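Local coordinates for N-acylhomoserine lactone dependent regulatory protein (Burkholderia cenocepacia, PDB 5L10), which probably regulates transcription by binding DNA in response to N-acylhomoserine lactones, this chain being its ligand-binding domain without the DNA-binding part, at residues F38-Y43 with V59-R64; I78-K83 with P100-F105; G117-G122 with V131-R136. All coordinates share one frame; numbering follows the deposited sequence.

Interaction 1 of 3, residues F38-Y43 with V59-R64; sequences FRYCVY and VGNHPR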
loop_
_atom_site.group_PDB
_atom_site.type_symbol
_atom_site.label_atom_id
_atom_site.label_comp_id
_atom_site.label_asym_id
_atom_site.label_seq_id
_atom_site.Cartn_x
_atom_site.Cartn_y
_atom_site.Cartn_z
ATOM N N PHE A 38 9.451 -14.030 -9.058
ATOM C CA PHE A 38 8.069 -14.427 -9.315
ATOM C C PHE A 38 7.846 -14.481 -10.820
ATOM O O PHE A 38 7.837 -13.443 -11.489
ATOM C CB PHE A 38 7.090 -13.457 -8.657
ATOM C CG PHE A 38 7.220 -13.384 -7.169
ATOM C CD1 PHE A 38 6.671 -14.369 -6.365
ATOM C CD2 PHE A 38 7.887 -12.328 -6.569
ATOM C CE1 PHE A 38 6.787 -14.304 -4.991
ATOM C CE2 PHE A 38 8.008 -12.257 -5.197
ATOM C CZ PHE A 38 7.458 -13.246 -4.406
ATOM N N ARG A 39 7.653 -15.690 -11.350
ATOM C CA ARG A 39 7.446 -15.838 -12.786
ATOM C C ARG A 39 6.155 -15.168 -13.234
ATOM O O ARG A 39 6.088 -14.601 -14.331
ATOM C CB ARG A 39 7.430 -17.318 -13.166
ATOM C CG ARG A 39 6.807 -17.575 -14.518
ATOM C CD ARG A 39 7.259 -18.874 -15.109
ATOM N NE ARG A 39 6.637 -19.097 -16.406
ATOM C CZ ARG A 39 7.089 -19.960 -17.305
ATOM N NH1 ARG A 39 8.175 -20.673 -17.047
ATOM N NH2 ARG A 39 6.461 -20.104 -18.465
ATOM N N TYR A 40 5.125 -15.209 -12.395
ATOM C CA TYR A 40 3.799 -14.736 -12.762
ATOM C C TYR A 40 3.368 -13.577 -11.874
ATOM O O TYR A 40 3.580 -13.594 -10.656
ATOM C CB TYR A 40 2.788 -15.862 -12.663
ATOM C CG TYR A 40 3.036 -16.994 -13.631
ATOM C CD1 TYR A 40 2.814 -16.829 -14.990
ATOM C CD2 TYR A 40 3.464 -18.240 -13.182
ATOM C CE1 TYR A 40 3.023 -17.866 -15.880
ATOM C CE2 TYR A 40 3.666 -19.285 -14.062
ATOM C CZ TYR A 40 3.447 -19.090 -15.410
ATOM O OH TYR A 40 3.654 -20.122 -16.293
ATOM N N CYS A 41 2.747 -12.579 -12.497
ATOM C CA CYS A 41 2.279 -11.381 -11.812
ATOM C C CYS A 41 0.880 -11.063 -12.315
ATOM O O CYS A 41 0.698 -10.777 -13.502
ATOM C CB CYS A 41 3.226 -10.204 -12.058
ATOM S SG CYS A 41 2.596 -8.628 -11.478
ATOM N N VAL A 42 -0.102 -11.120 -11.423
ATOM C CA VAL A 42 -1.507 -10.981 -11.783
ATOM C C VAL A 42 -2.132 -9.910 -10.905
ATOM O O VAL A 42 -1.851 -9.843 -9.702
ATOM C CB VAL A 42 -2.265 -12.316 -11.620
ATOM C CG1 VAL A 42 -3.679 -12.206 -12.171
ATOM C CG2 VAL A 42 -1.510 -13.450 -12.286
ATOM N N TYR A 43 -2.986 -9.075 -11.499
ATOM C CA TYR A 43 -3.737 -8.081 -10.745
ATOM C C TYR A 43 -5.218 -8.223 -11.049
ATOM O O TYR A 43 -5.609 -8.332 -12.216
ATOM C CB TYR A 43 -3.281 -6.653 -11.054
ATOM C CG TYR A 43 -3.720 -5.684 -9.983
ATOM C CD1 TYR A 43 -3.017 -5.581 -8.790
ATOM C CD2 TYR A 43 -4.854 -4.895 -10.147
ATOM C CE1 TYR A 43 -3.418 -4.709 -7.796
ATOM C CE2 TYR A 43 -5.264 -4.019 -9.156
ATOM C CZ TYR A 43 -4.539 -3.931 -7.983
ATOM O OH TYR A 43 -4.932 -3.066 -6.989
ATOM N N VAL A 59 -5.788 -8.618 -15.104
ATOM C CA VAL A 59 -4.645 -8.414 -15.983
ATOM C C VAL A 59 -3.457 -9.153 -15.383
ATOM O O VAL A 59 -3.334 -9.275 -14.159
ATOM C CB VAL A 59 -4.318 -6.917 -16.194
ATOM C CG1 VAL A 59 -5.504 -6.199 -16.810
ATOM C CG2 VAL A 59 -3.922 -6.260 -14.884
ATOM N N GLY A 60 -2.591 -9.664 -16.249
ATOM C CA GLY A 60 -1.409 -10.359 -15.777
ATOM C C GLY A 60 -0.744 -11.138 -16.886
ATOM O O GLY A 60 -1.262 -11.258 -18.000
ATOM N N ASN A 61 0.438 -11.668 -16.558
ATOM C CA ASN A 61 1.174 -12.560 -17.443
ATOM C C ASN A 61 0.980 -14.026 -17.074
ATOM O O ASN A 61 1.829 -14.861 -17.402
ATOM C CB ASN A 61 2.664 -12.202 -17.451
ATOM C CG ASN A 61 3.271 -12.159 -16.063
ATOM O OD1 ASN A 61 2.738 -12.734 -15.115
ATOM N ND2 ASN A 61 4.401 -11.472 -15.937
ATOM N N HIS A 62 -0.118 -14.347 -16.393
ATOM C CA HIS A 62 -0.469 -15.714 -16.042
ATOM C C HIS A 62 -0.772 -16.526 -17.300
ATOM O O HIS A 62 -0.976 -15.965 -18.379
ATOM C CB HIS A 62 -1.681 -15.704 -15.114
ATOM C CG HIS A 62 -2.845 -14.943 -15.669
ATOM N ND1 HIS A 62 -2.923 -13.568 -15.618
ATOM C CD2 HIS A 62 -3.963 -15.361 -16.308
ATOM C CE1 HIS A 62 -4.045 -13.172 -16.192
ATOM N NE2 HIS A 62 -4.695 -14.240 -16.619
ATOM N N PRO A 63 -0.807 -17.857 -17.191
ATOM C CA PRO A 63 -1.228 -18.674 -18.334
ATOM C C PRO A 63 -2.657 -18.353 -18.738
ATOM O O PRO A 63 -3.551 -18.238 -17.897
ATOM C CB PRO A 63 -1.106 -20.109 -17.811
ATOM C CG PRO A 63 -0.125 -20.022 -16.712
ATOM C CD PRO A 63 -0.366 -18.699 -16.067
ATOM N N ARG A 64 -2.864 -18.216 -20.048
ATOM C CA ARG A 64 -4.193 -17.894 -20.552
ATOM C C ARG A 64 -5.193 -18.994 -20.215
ATOM O O ARG A 64 -6.350 -18.712 -19.886
ATOM C CB ARG A 64 -4.132 -17.658 -22.059
ATOM C CG ARG A 64 -5.236 -16.765 -22.589
ATOM C CD ARG A 64 -4.885 -16.232 -23.969
ATOM N NE ARG A 64 -3.459 -15.933 -24.093
ATOM C CZ ARG A 64 -2.889 -14.800 -23.691
ATOM N NH1 ARG A 64 -3.621 -13.846 -23.130
ATOM N NH2 ARG A 64 -1.584 -14.622 -23.847
#
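An antiparallel beta hairpin of the autoinducer-binding domain brings Y40-Y43, on strand 40-46, against V59 and G60, the end of edge strand 56-60. Y43 and V59 form a hydrogen-bonded pair, Y43 N to V59 O at 2.7 Å and V59 N to Y43 O at 2.9 Å; V42 and G60 form the non-hydrogen-bonded pair beside it. Past G60 the 59-64 segment leaves the strand, and N61 carries the pairing on. Its CG sits between the backbone N and the carbonyl carbon (chi1 54°), which turns the amide back so that OD1 receives C41 N at 2.6 Å in the carbonyl plane, on a lone pair. N61 N gives the return bond to C41 O, 3.2 Å long. C41 is thus gripped through both its N-H and its carbonyl by one residue.

On the V42 side, H62 lays CB against V42 CG2 (3.6 Å), the two side chains crossing at about a right angle, while H62 NE2 bonds to E67. Further out, P63 CD rests over one face of the Y40 ring, 3.5 Å from Y40 CE1, and N61 O meets the same ring at its edge. Y43 turns away to bond H161 through OH. Bulged at R39 and Y40 where it faces V135, this hairpin forms one margin of the antiparallel sheet of a GAF-like, LuxR-type ligand-binding domain.

Interaction 2 of 3, residues I78-K83 with P100-F105; sequences IDPIIK and PGDTAF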
loop_
_atom_site.group_PDB
_atom_site.type_symbol
_atom_site.label_atom_id
_atom_site.label_comp_id
_atom_site.label_asym_id
_atom_site.label_seq_id
_atom_site.Cartn_x
_atom_site.Cartn_y
_atom_site.Cartn_z
ATOM N N ILE A 78 -15.922 -18.177 -5.502
ATOM C CA ILE A 78 -15.419 -18.947 -4.371
ATOM C C ILE A 78 -13.904 -18.837 -4.247
ATOM O O ILE A 78 -13.267 -19.690 -3.620
ATOM C CB ILE A 78 -15.850 -20.422 -4.499
ATOM C CG1 ILE A 78 -15.554 -20.957 -5.907
ATOM C CG2 ILE A 78 -17.329 -20.570 -4.190
ATOM C CD1 ILE A 78 -14.147 -21.497 -6.103
ATOM N N ASP A 79 -13.315 -17.798 -4.840
ATOM C CA ASP A 79 -11.862 -17.643 -4.841
ATOM C C ASP A 79 -11.327 -17.584 -3.413
ATOM O O ASP A 79 -11.566 -16.605 -2.697
ATOM C CB ASP A 79 -11.456 -16.386 -5.616
ATOM C CG ASP A 79 -9.965 -16.342 -5.936
ATOM O OD1 ASP A 79 -9.138 -16.737 -5.086
ATOM O OD2 ASP A 79 -9.618 -15.897 -7.050
ATOM N N PRO A 80 -10.582 -18.604 -2.979
ATOM C CA PRO A 80 -10.100 -18.626 -1.589
ATOM C C PRO A 80 -9.109 -17.524 -1.284
ATOM O O PRO A 80 -9.082 -17.020 -0.153
ATOM C CB PRO A 80 -9.448 -20.011 -1.459
ATOM C CG PRO A 80 -9.828 -20.763 -2.711
ATOM C CD PRO A 80 -10.080 -19.742 -3.760
ATOM N N ILE A 81 -8.281 -17.142 -2.256
ATOM C CA ILE A 81 -7.331 -16.057 -2.040
ATOM C C ILE A 81 -8.069 -14.744 -1.812
ATOM O O ILE A 81 -7.725 -13.969 -0.913
ATOM C CB ILE A 81 -6.355 -15.956 -3.223
ATOM C CG1 ILE A 81 -5.612 -17.275 -3.414
ATOM C CG2 ILE A 81 -5.374 -14.823 -2.999
ATOM C CD1 ILE A 81 -4.897 -17.372 -4.744
ATOM N N ILE A 82 -9.095 -14.475 -2.624
ATOM C CA ILE A 82 -9.844 -13.230 -2.482
ATOM C C ILE A 82 -10.496 -13.160 -1.107
ATOM O O ILE A 82 -10.446 -12.127 -0.430
ATOM C CB ILE A 82 -10.889 -13.093 -3.605
ATOM C CG1 ILE A 82 -10.217 -13.106 -4.978
ATOM C CG2 ILE A 82 -11.692 -11.818 -3.422
ATOM C CD1 ILE A 82 -9.275 -11.959 -5.215
ATOM N N LYS A 83 -11.104 -14.267 -0.670
ATOM C CA LYS A 83 -11.756 -14.288 0.637
ATOM C C LYS A 83 -10.766 -14.016 1.761
ATOM O O LYS A 83 -11.138 -13.443 2.790
ATOM C CB LYS A 83 -12.449 -15.634 0.865
ATOM C CG LYS A 83 -13.397 -16.067 -0.253
ATOM C CD LYS A 83 -14.515 -15.059 -0.487
ATOM C CE LYS A 83 -15.485 -15.540 -1.563
ATOM N NZ LYS A 83 -16.110 -16.851 -1.219
ATOM N N PRO A 100 -6.244 -26.060 2.417
ATOM C CA PRO A 100 -7.418 -26.871 2.761
ATOM C C PRO A 100 -8.679 -26.400 2.052
ATOM O O PRO A 100 -8.931 -25.203 1.901
ATOM C CB PRO A 100 -7.536 -26.667 4.278
ATOM C CG PRO A 100 -7.008 -25.284 4.499
ATOM C CD PRO A 100 -5.950 -25.043 3.441
ATOM N N GLY A 101 -9.485 -27.372 1.623
ATOM C CA GLY A 101 -10.723 -27.078 0.935
ATOM C C GLY A 101 -10.484 -26.534 -0.466
ATOM O O GLY A 101 -9.363 -26.498 -0.976
ATOM N N ASP A 102 -11.586 -26.100 -1.084
ATOM C CA ASP A 102 -11.578 -25.529 -2.433
ATOM C C ASP A 102 -10.760 -26.397 -3.385
ATOM O O ASP A 102 -9.911 -25.916 -4.140
ATOM C CB ASP A 102 -11.061 -24.091 -2.414
ATOM C CG ASP A 102 -11.812 -23.214 -1.429
ATOM O OD1 ASP A 102 -13.003 -22.920 -1.673
ATOM O OD2 ASP A 102 -11.205 -22.806 -0.416
ATOM N N THR A 103 -11.029 -27.704 -3.336
ATOM C CA THR A 103 -10.183 -28.672 -4.025
ATOM C C THR A 103 -10.110 -28.388 -5.520
ATOM O O THR A 103 -9.030 -28.460 -6.118
ATOM C CB THR A 103 -10.701 -30.084 -3.765
ATOM O OG1 THR A 103 -10.869 -30.273 -2.354
ATOM C CG2 THR A 103 -9.718 -31.118 -4.292
ATOM N N ALA A 104 -11.244 -28.045 -6.138
ATOM C CA ALA A 104 -11.249 -27.786 -7.575
ATOM C C ALA A 104 -10.419 -26.557 -7.924
ATOM O O ALA A 104 -9.735 -26.535 -8.953
ATOM C CB ALA A 104 -12.683 -27.617 -8.074
ATOM N N PHE A 105 -10.463 -25.526 -7.079
ATOM C CA PHE A 105 -9.730 -24.297 -7.364
ATOM C C PHE A 105 -8.227 -24.549 -7.383
ATOM O O PHE A 105 -7.544 -24.265 -8.374
ATOM C CB PHE A 105 -10.091 -23.229 -6.331
ATOM C CG PHE A 105 -9.358 -21.930 -6.510
ATOM C CD1 PHE A 105 -9.873 -20.935 -7.325
ATOM C CD2 PHE A 105 -8.162 -21.695 -5.849
ATOM C CE1 PHE A 105 -9.207 -19.734 -7.482
ATOM C CE2 PHE A 105 -7.490 -20.496 -6.004
ATOM C CZ PHE A 105 -8.015 -19.514 -6.821
HETATM O O HOH W 1 -14.423 -20.711 -0.930
#
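F105, near the start of helix 103-111, lays its ring against D79 and P80, where helix 80-87 begins. The side chain leaves its CB with CG anti to the backbone N (chi1 178°) and reaches straight across. F105 CB itself meets I78 CD1 loosely, at 4.4 Å. Beyond CG the ring presents a face to P80: P80 CD sits over its middle, 3.4 Å from the centroid and 9° off the normal, a CH-pi contact. At the edge, near the ring plane, I81 CD1 is 4.3 Å from F105 CE2. At the tip, F105 CZ lies 3.5 Å from D79 OD1, with the carboxylate and ring planes 52° apart.

That same OD1 caps helix 80-87, accepting weak bonds from I81 N and I82 N, while OD2 is hydrogen-bonded to Y70 OH and, weakly, to a bound glycerol. The carboxylate is thus tied on both oxygens beside the aromatic tip. Y75 meets the F105 ring edge-to-face, and W106 packs on P80 and I81.

D102, at the N-cap position of helix 103-111, overlaps P80 head to tail, its OD2 3.4 Å from P80 CG. Its other oxygen, OD1, takes a water at 2.7 Å, and the water also donates to I78 O. The two helix starts therefore share no direct polar bond: the P80-F105 CH-pi contact is the centre of a largely nonpolar junction, and the one polar link runs through water at the more exposed side.

Interaction 3 of 3, residues G117-G122 with V131-R136; sequences GWSHGG and VLTLVR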
loop_
_atom_site.group_PDB
_atom_site.type_symbol
_atom_site.label_atom_id
_atom_site.label_comp_id
_atom_site.label_asym_id
_atom_site.label_seq_id
_atom_site.Cartn_x
_atom_site.Cartn_y
_atom_site.Cartn_z
ATOM N N GLY A 117 2.325 -18.607 -4.077
ATOM C CA GLY A 117 1.865 -17.261 -4.341
ATOM C C GLY A 117 1.986 -16.331 -3.152
ATOM O O GLY A 117 1.985 -16.761 -1.997
ATOM N N TRP A 118 2.090 -15.042 -3.459
ATOM C CA TRP A 118 2.066 -13.956 -2.487
ATOM C C TRP A 118 0.977 -13.001 -2.958
ATOM O O TRP A 118 1.073 -12.451 -4.061
ATOM C CB TRP A 118 3.432 -13.268 -2.414
ATOM C CG TRP A 118 3.561 -12.164 -1.410
ATOM C CD1 TRP A 118 4.109 -12.255 -0.165
ATOM C CD2 TRP A 118 3.166 -10.797 -1.576
ATOM N NE1 TRP A 118 4.067 -11.033 0.462
ATOM C CE2 TRP A 118 3.494 -10.120 -0.383
ATOM C CE3 TRP A 118 2.563 -10.079 -2.614
ATOM C CZ2 TRP A 118 3.237 -8.756 -0.198
ATOM C CZ3 TRP A 118 2.308 -8.724 -2.431
ATOM C CH2 TRP A 118 2.647 -8.078 -1.231
ATOM N N SER A 119 -0.072 -12.829 -2.157
ATOM C CA SER A 119 -1.211 -12.015 -2.561
ATOM C C SER A 119 -1.511 -10.951 -1.516
ATOM O O SER A 119 -1.505 -11.230 -0.313
ATOM C CB SER A 119 -2.455 -12.879 -2.785
ATOM O OG SER A 119 -2.310 -13.703 -3.927
ATOM N N HIS A 120 -1.788 -9.731 -1.980
ATOM C CA HIS A 120 -2.172 -8.642 -1.091
ATOM C C HIS A 120 -3.312 -7.832 -1.697
ATOM O O HIS A 120 -3.279 -7.483 -2.881
ATOM C CB HIS A 120 -0.998 -7.708 -0.791
ATOM C CG HIS A 120 -1.372 -6.561 0.093
ATOM N ND1 HIS A 120 -1.364 -6.649 1.468
ATOM C CD2 HIS A 120 -1.809 -5.316 -0.202
ATOM C CE1 HIS A 120 -1.760 -5.499 1.981
ATOM N NE2 HIS A 120 -2.030 -4.672 0.988
ATOM N N GLY A 121 -4.304 -7.511 -0.870
ATOM C CA GLY A 121 -5.491 -6.797 -1.309
ATOM C C GLY A 121 -5.523 -5.359 -0.823
ATOM O O GLY A 121 -5.051 -5.054 0.275
ATOM N N GLY A 122 -6.095 -4.482 -1.640
ATOM C CA GLY A 122 -6.189 -3.072 -1.305
ATOM C C GLY A 122 -7.517 -2.487 -1.744
ATOM O O GLY A 122 -8.121 -2.925 -2.727
ATOM N N VAL A 131 -6.371 -6.729 -5.994
ATOM C CA VAL A 131 -5.547 -7.803 -5.455
ATOM C C VAL A 131 -4.340 -7.977 -6.362
ATOM O O VAL A 131 -4.491 -8.305 -7.546
ATOM C CB VAL A 131 -6.336 -9.114 -5.340
ATOM C CG1 VAL A 131 -5.414 -10.246 -4.917
ATOM C CG2 VAL A 131 -7.477 -8.948 -4.354
ATOM N N LEU A 132 -3.148 -7.764 -5.808
ATOM C CA LEU A 132 -1.904 -8.090 -6.489
ATOM C C LEU A 132 -1.457 -9.474 -6.050
ATOM O O LEU A 132 -1.386 -9.756 -4.849
ATOM C CB LEU A 132 -0.808 -7.068 -6.183
ATOM C CG LEU A 132 0.569 -7.423 -6.763
ATOM C CD1 LEU A 132 0.585 -7.284 -8.287
ATOM C CD2 LEU A 132 1.667 -6.583 -6.128
ATOM N N THR A 133 -1.163 -10.334 -7.020
ATOM C CA THR A 133 -0.778 -11.713 -6.751
ATOM C C THR A 133 0.534 -12.002 -7.463
ATOM O O THR A 133 0.630 -11.841 -8.684
ATOM C CB THR A 133 -1.874 -12.680 -7.206
ATOM O OG1 THR A 133 -3.055 -12.462 -6.424
ATOM C CG2 THR A 133 -1.432 -14.107 -7.032
ATOM N N LEU A 134 1.544 -12.409 -6.697
ATOM C CA LEU A 134 2.855 -12.766 -7.227
ATOM C C LEU A 134 3.054 -14.263 -7.038
ATOM O O LEU A 134 3.025 -14.757 -5.906
ATOM C CB LEU A 134 3.961 -11.982 -6.522
ATOM C CG LEU A 134 3.772 -10.469 -6.477
ATOM C CD1 LEU A 134 4.918 -9.813 -5.725
ATOM C CD2 LEU A 134 3.640 -9.908 -7.884
ATOM N N VAL A 135 3.252 -14.983 -8.139
ATOM C CA VAL A 135 3.314 -16.439 -8.101
ATOM C C VAL A 135 4.606 -16.918 -8.747
ATOM O O VAL A 135 5.014 -16.411 -9.797
ATOM C CB VAL A 135 2.100 -17.081 -8.803
ATOM C CG1 VAL A 135 2.039 -18.560 -8.484
ATOM C CG2 VAL A 135 0.817 -16.392 -8.384
ATOM N N ARG A 136 5.244 -17.895 -8.111
ATOM C CA ARG A 136 6.339 -18.648 -8.702
ATOM C C ARG A 136 5.908 -20.099 -8.880
ATOM O O ARG A 136 5.080 -20.614 -8.123
ATOM C CB ARG A 136 7.607 -18.567 -7.843
ATOM C CG ARG A 136 7.347 -18.291 -6.374
ATOM C CD ARG A 136 8.630 -17.890 -5.675
ATOM N NE ARG A 136 9.561 -19.006 -5.575
ATOM C CZ ARG A 136 10.850 -18.878 -5.280
ATOM N NH1 ARG A 136 11.365 -17.676 -5.069
ATOM N NH2 ARG A 136 11.627 -19.950 -5.207
#
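The central hairpin of the sheet pairs G117-G121, on strand 116-123, with V131-V135, on strand 129-136. The two strands run antiparallel (174°), with axes 4.4 Å apart. W118 and L134 exchange both backbone bonds, W118 N to L134 O at 2.6 Å and L134 N to W118 O at 2.7 Å. H120 and L132 do the same, H120 N to L132 O and L132 N to H120 O each measuring 2.9 Å. G117, S119 and G121 occupy the non-hydrogen-bonded positions opposite V135, T133 and V131, where CA-H groups lean on neighbouring carbonyls.

The two faces carry different side chains. On one, W118 and L134 run alongside each other: W118 holds CG anti to its own N (chi1 -178°), bringing CE3 to 3.9 Å from L134 CD1, while L132 CD2 approaches the indole edge near its plane, 4.3 Å from W118 CZ3. Helix 143-169 covers this face, with C153 and S157 on W118; H120 meets the ring of H161 and also that of H158 from the second subunit.

On the other face S119 OG and T133 OG1 join in a hydrogen bond of 2.9 Å, and either could be the donor. Both hydroxyls have further partners, W94 NE1 for S119 and, for T133, a bound glycerol that probably came from the crystallisation liquor, so this polar pair is well satisfied. V85 of helix 80-87 packs on S119. A sheet with helices against both faces, the long C-terminal helix over W118 and helix 80-87 over S119, is the alpha-beta-alpha sandwich of LuxR-type autoinducer-binding domains.

Overall arrangement
Interactions 1 and 3 belong to one five-stranded sheet, their centres 10 Å apart. Strands 40-46 and 129-136 are neighbours in it, probably bonded through V42 O and T133 N (2.8 Å) and through Y40 N and V135 O (2.9 Å). Interaction 2 sits to one side, 14 Å from interaction 3 and 18 Å from interaction 1 between centres. It reaches the sheet through I82 CD1 against V131 CG2 (3.6 Å) and I81 CG2 against S119 OG (3.4 Å), but does not touch interaction 1. V42, D79 and T133 lie near bound glycerol, probably from the crystallisation liquor; such molecules often mark pockets, here perhaps the one that holds the lactone in LuxR relatives.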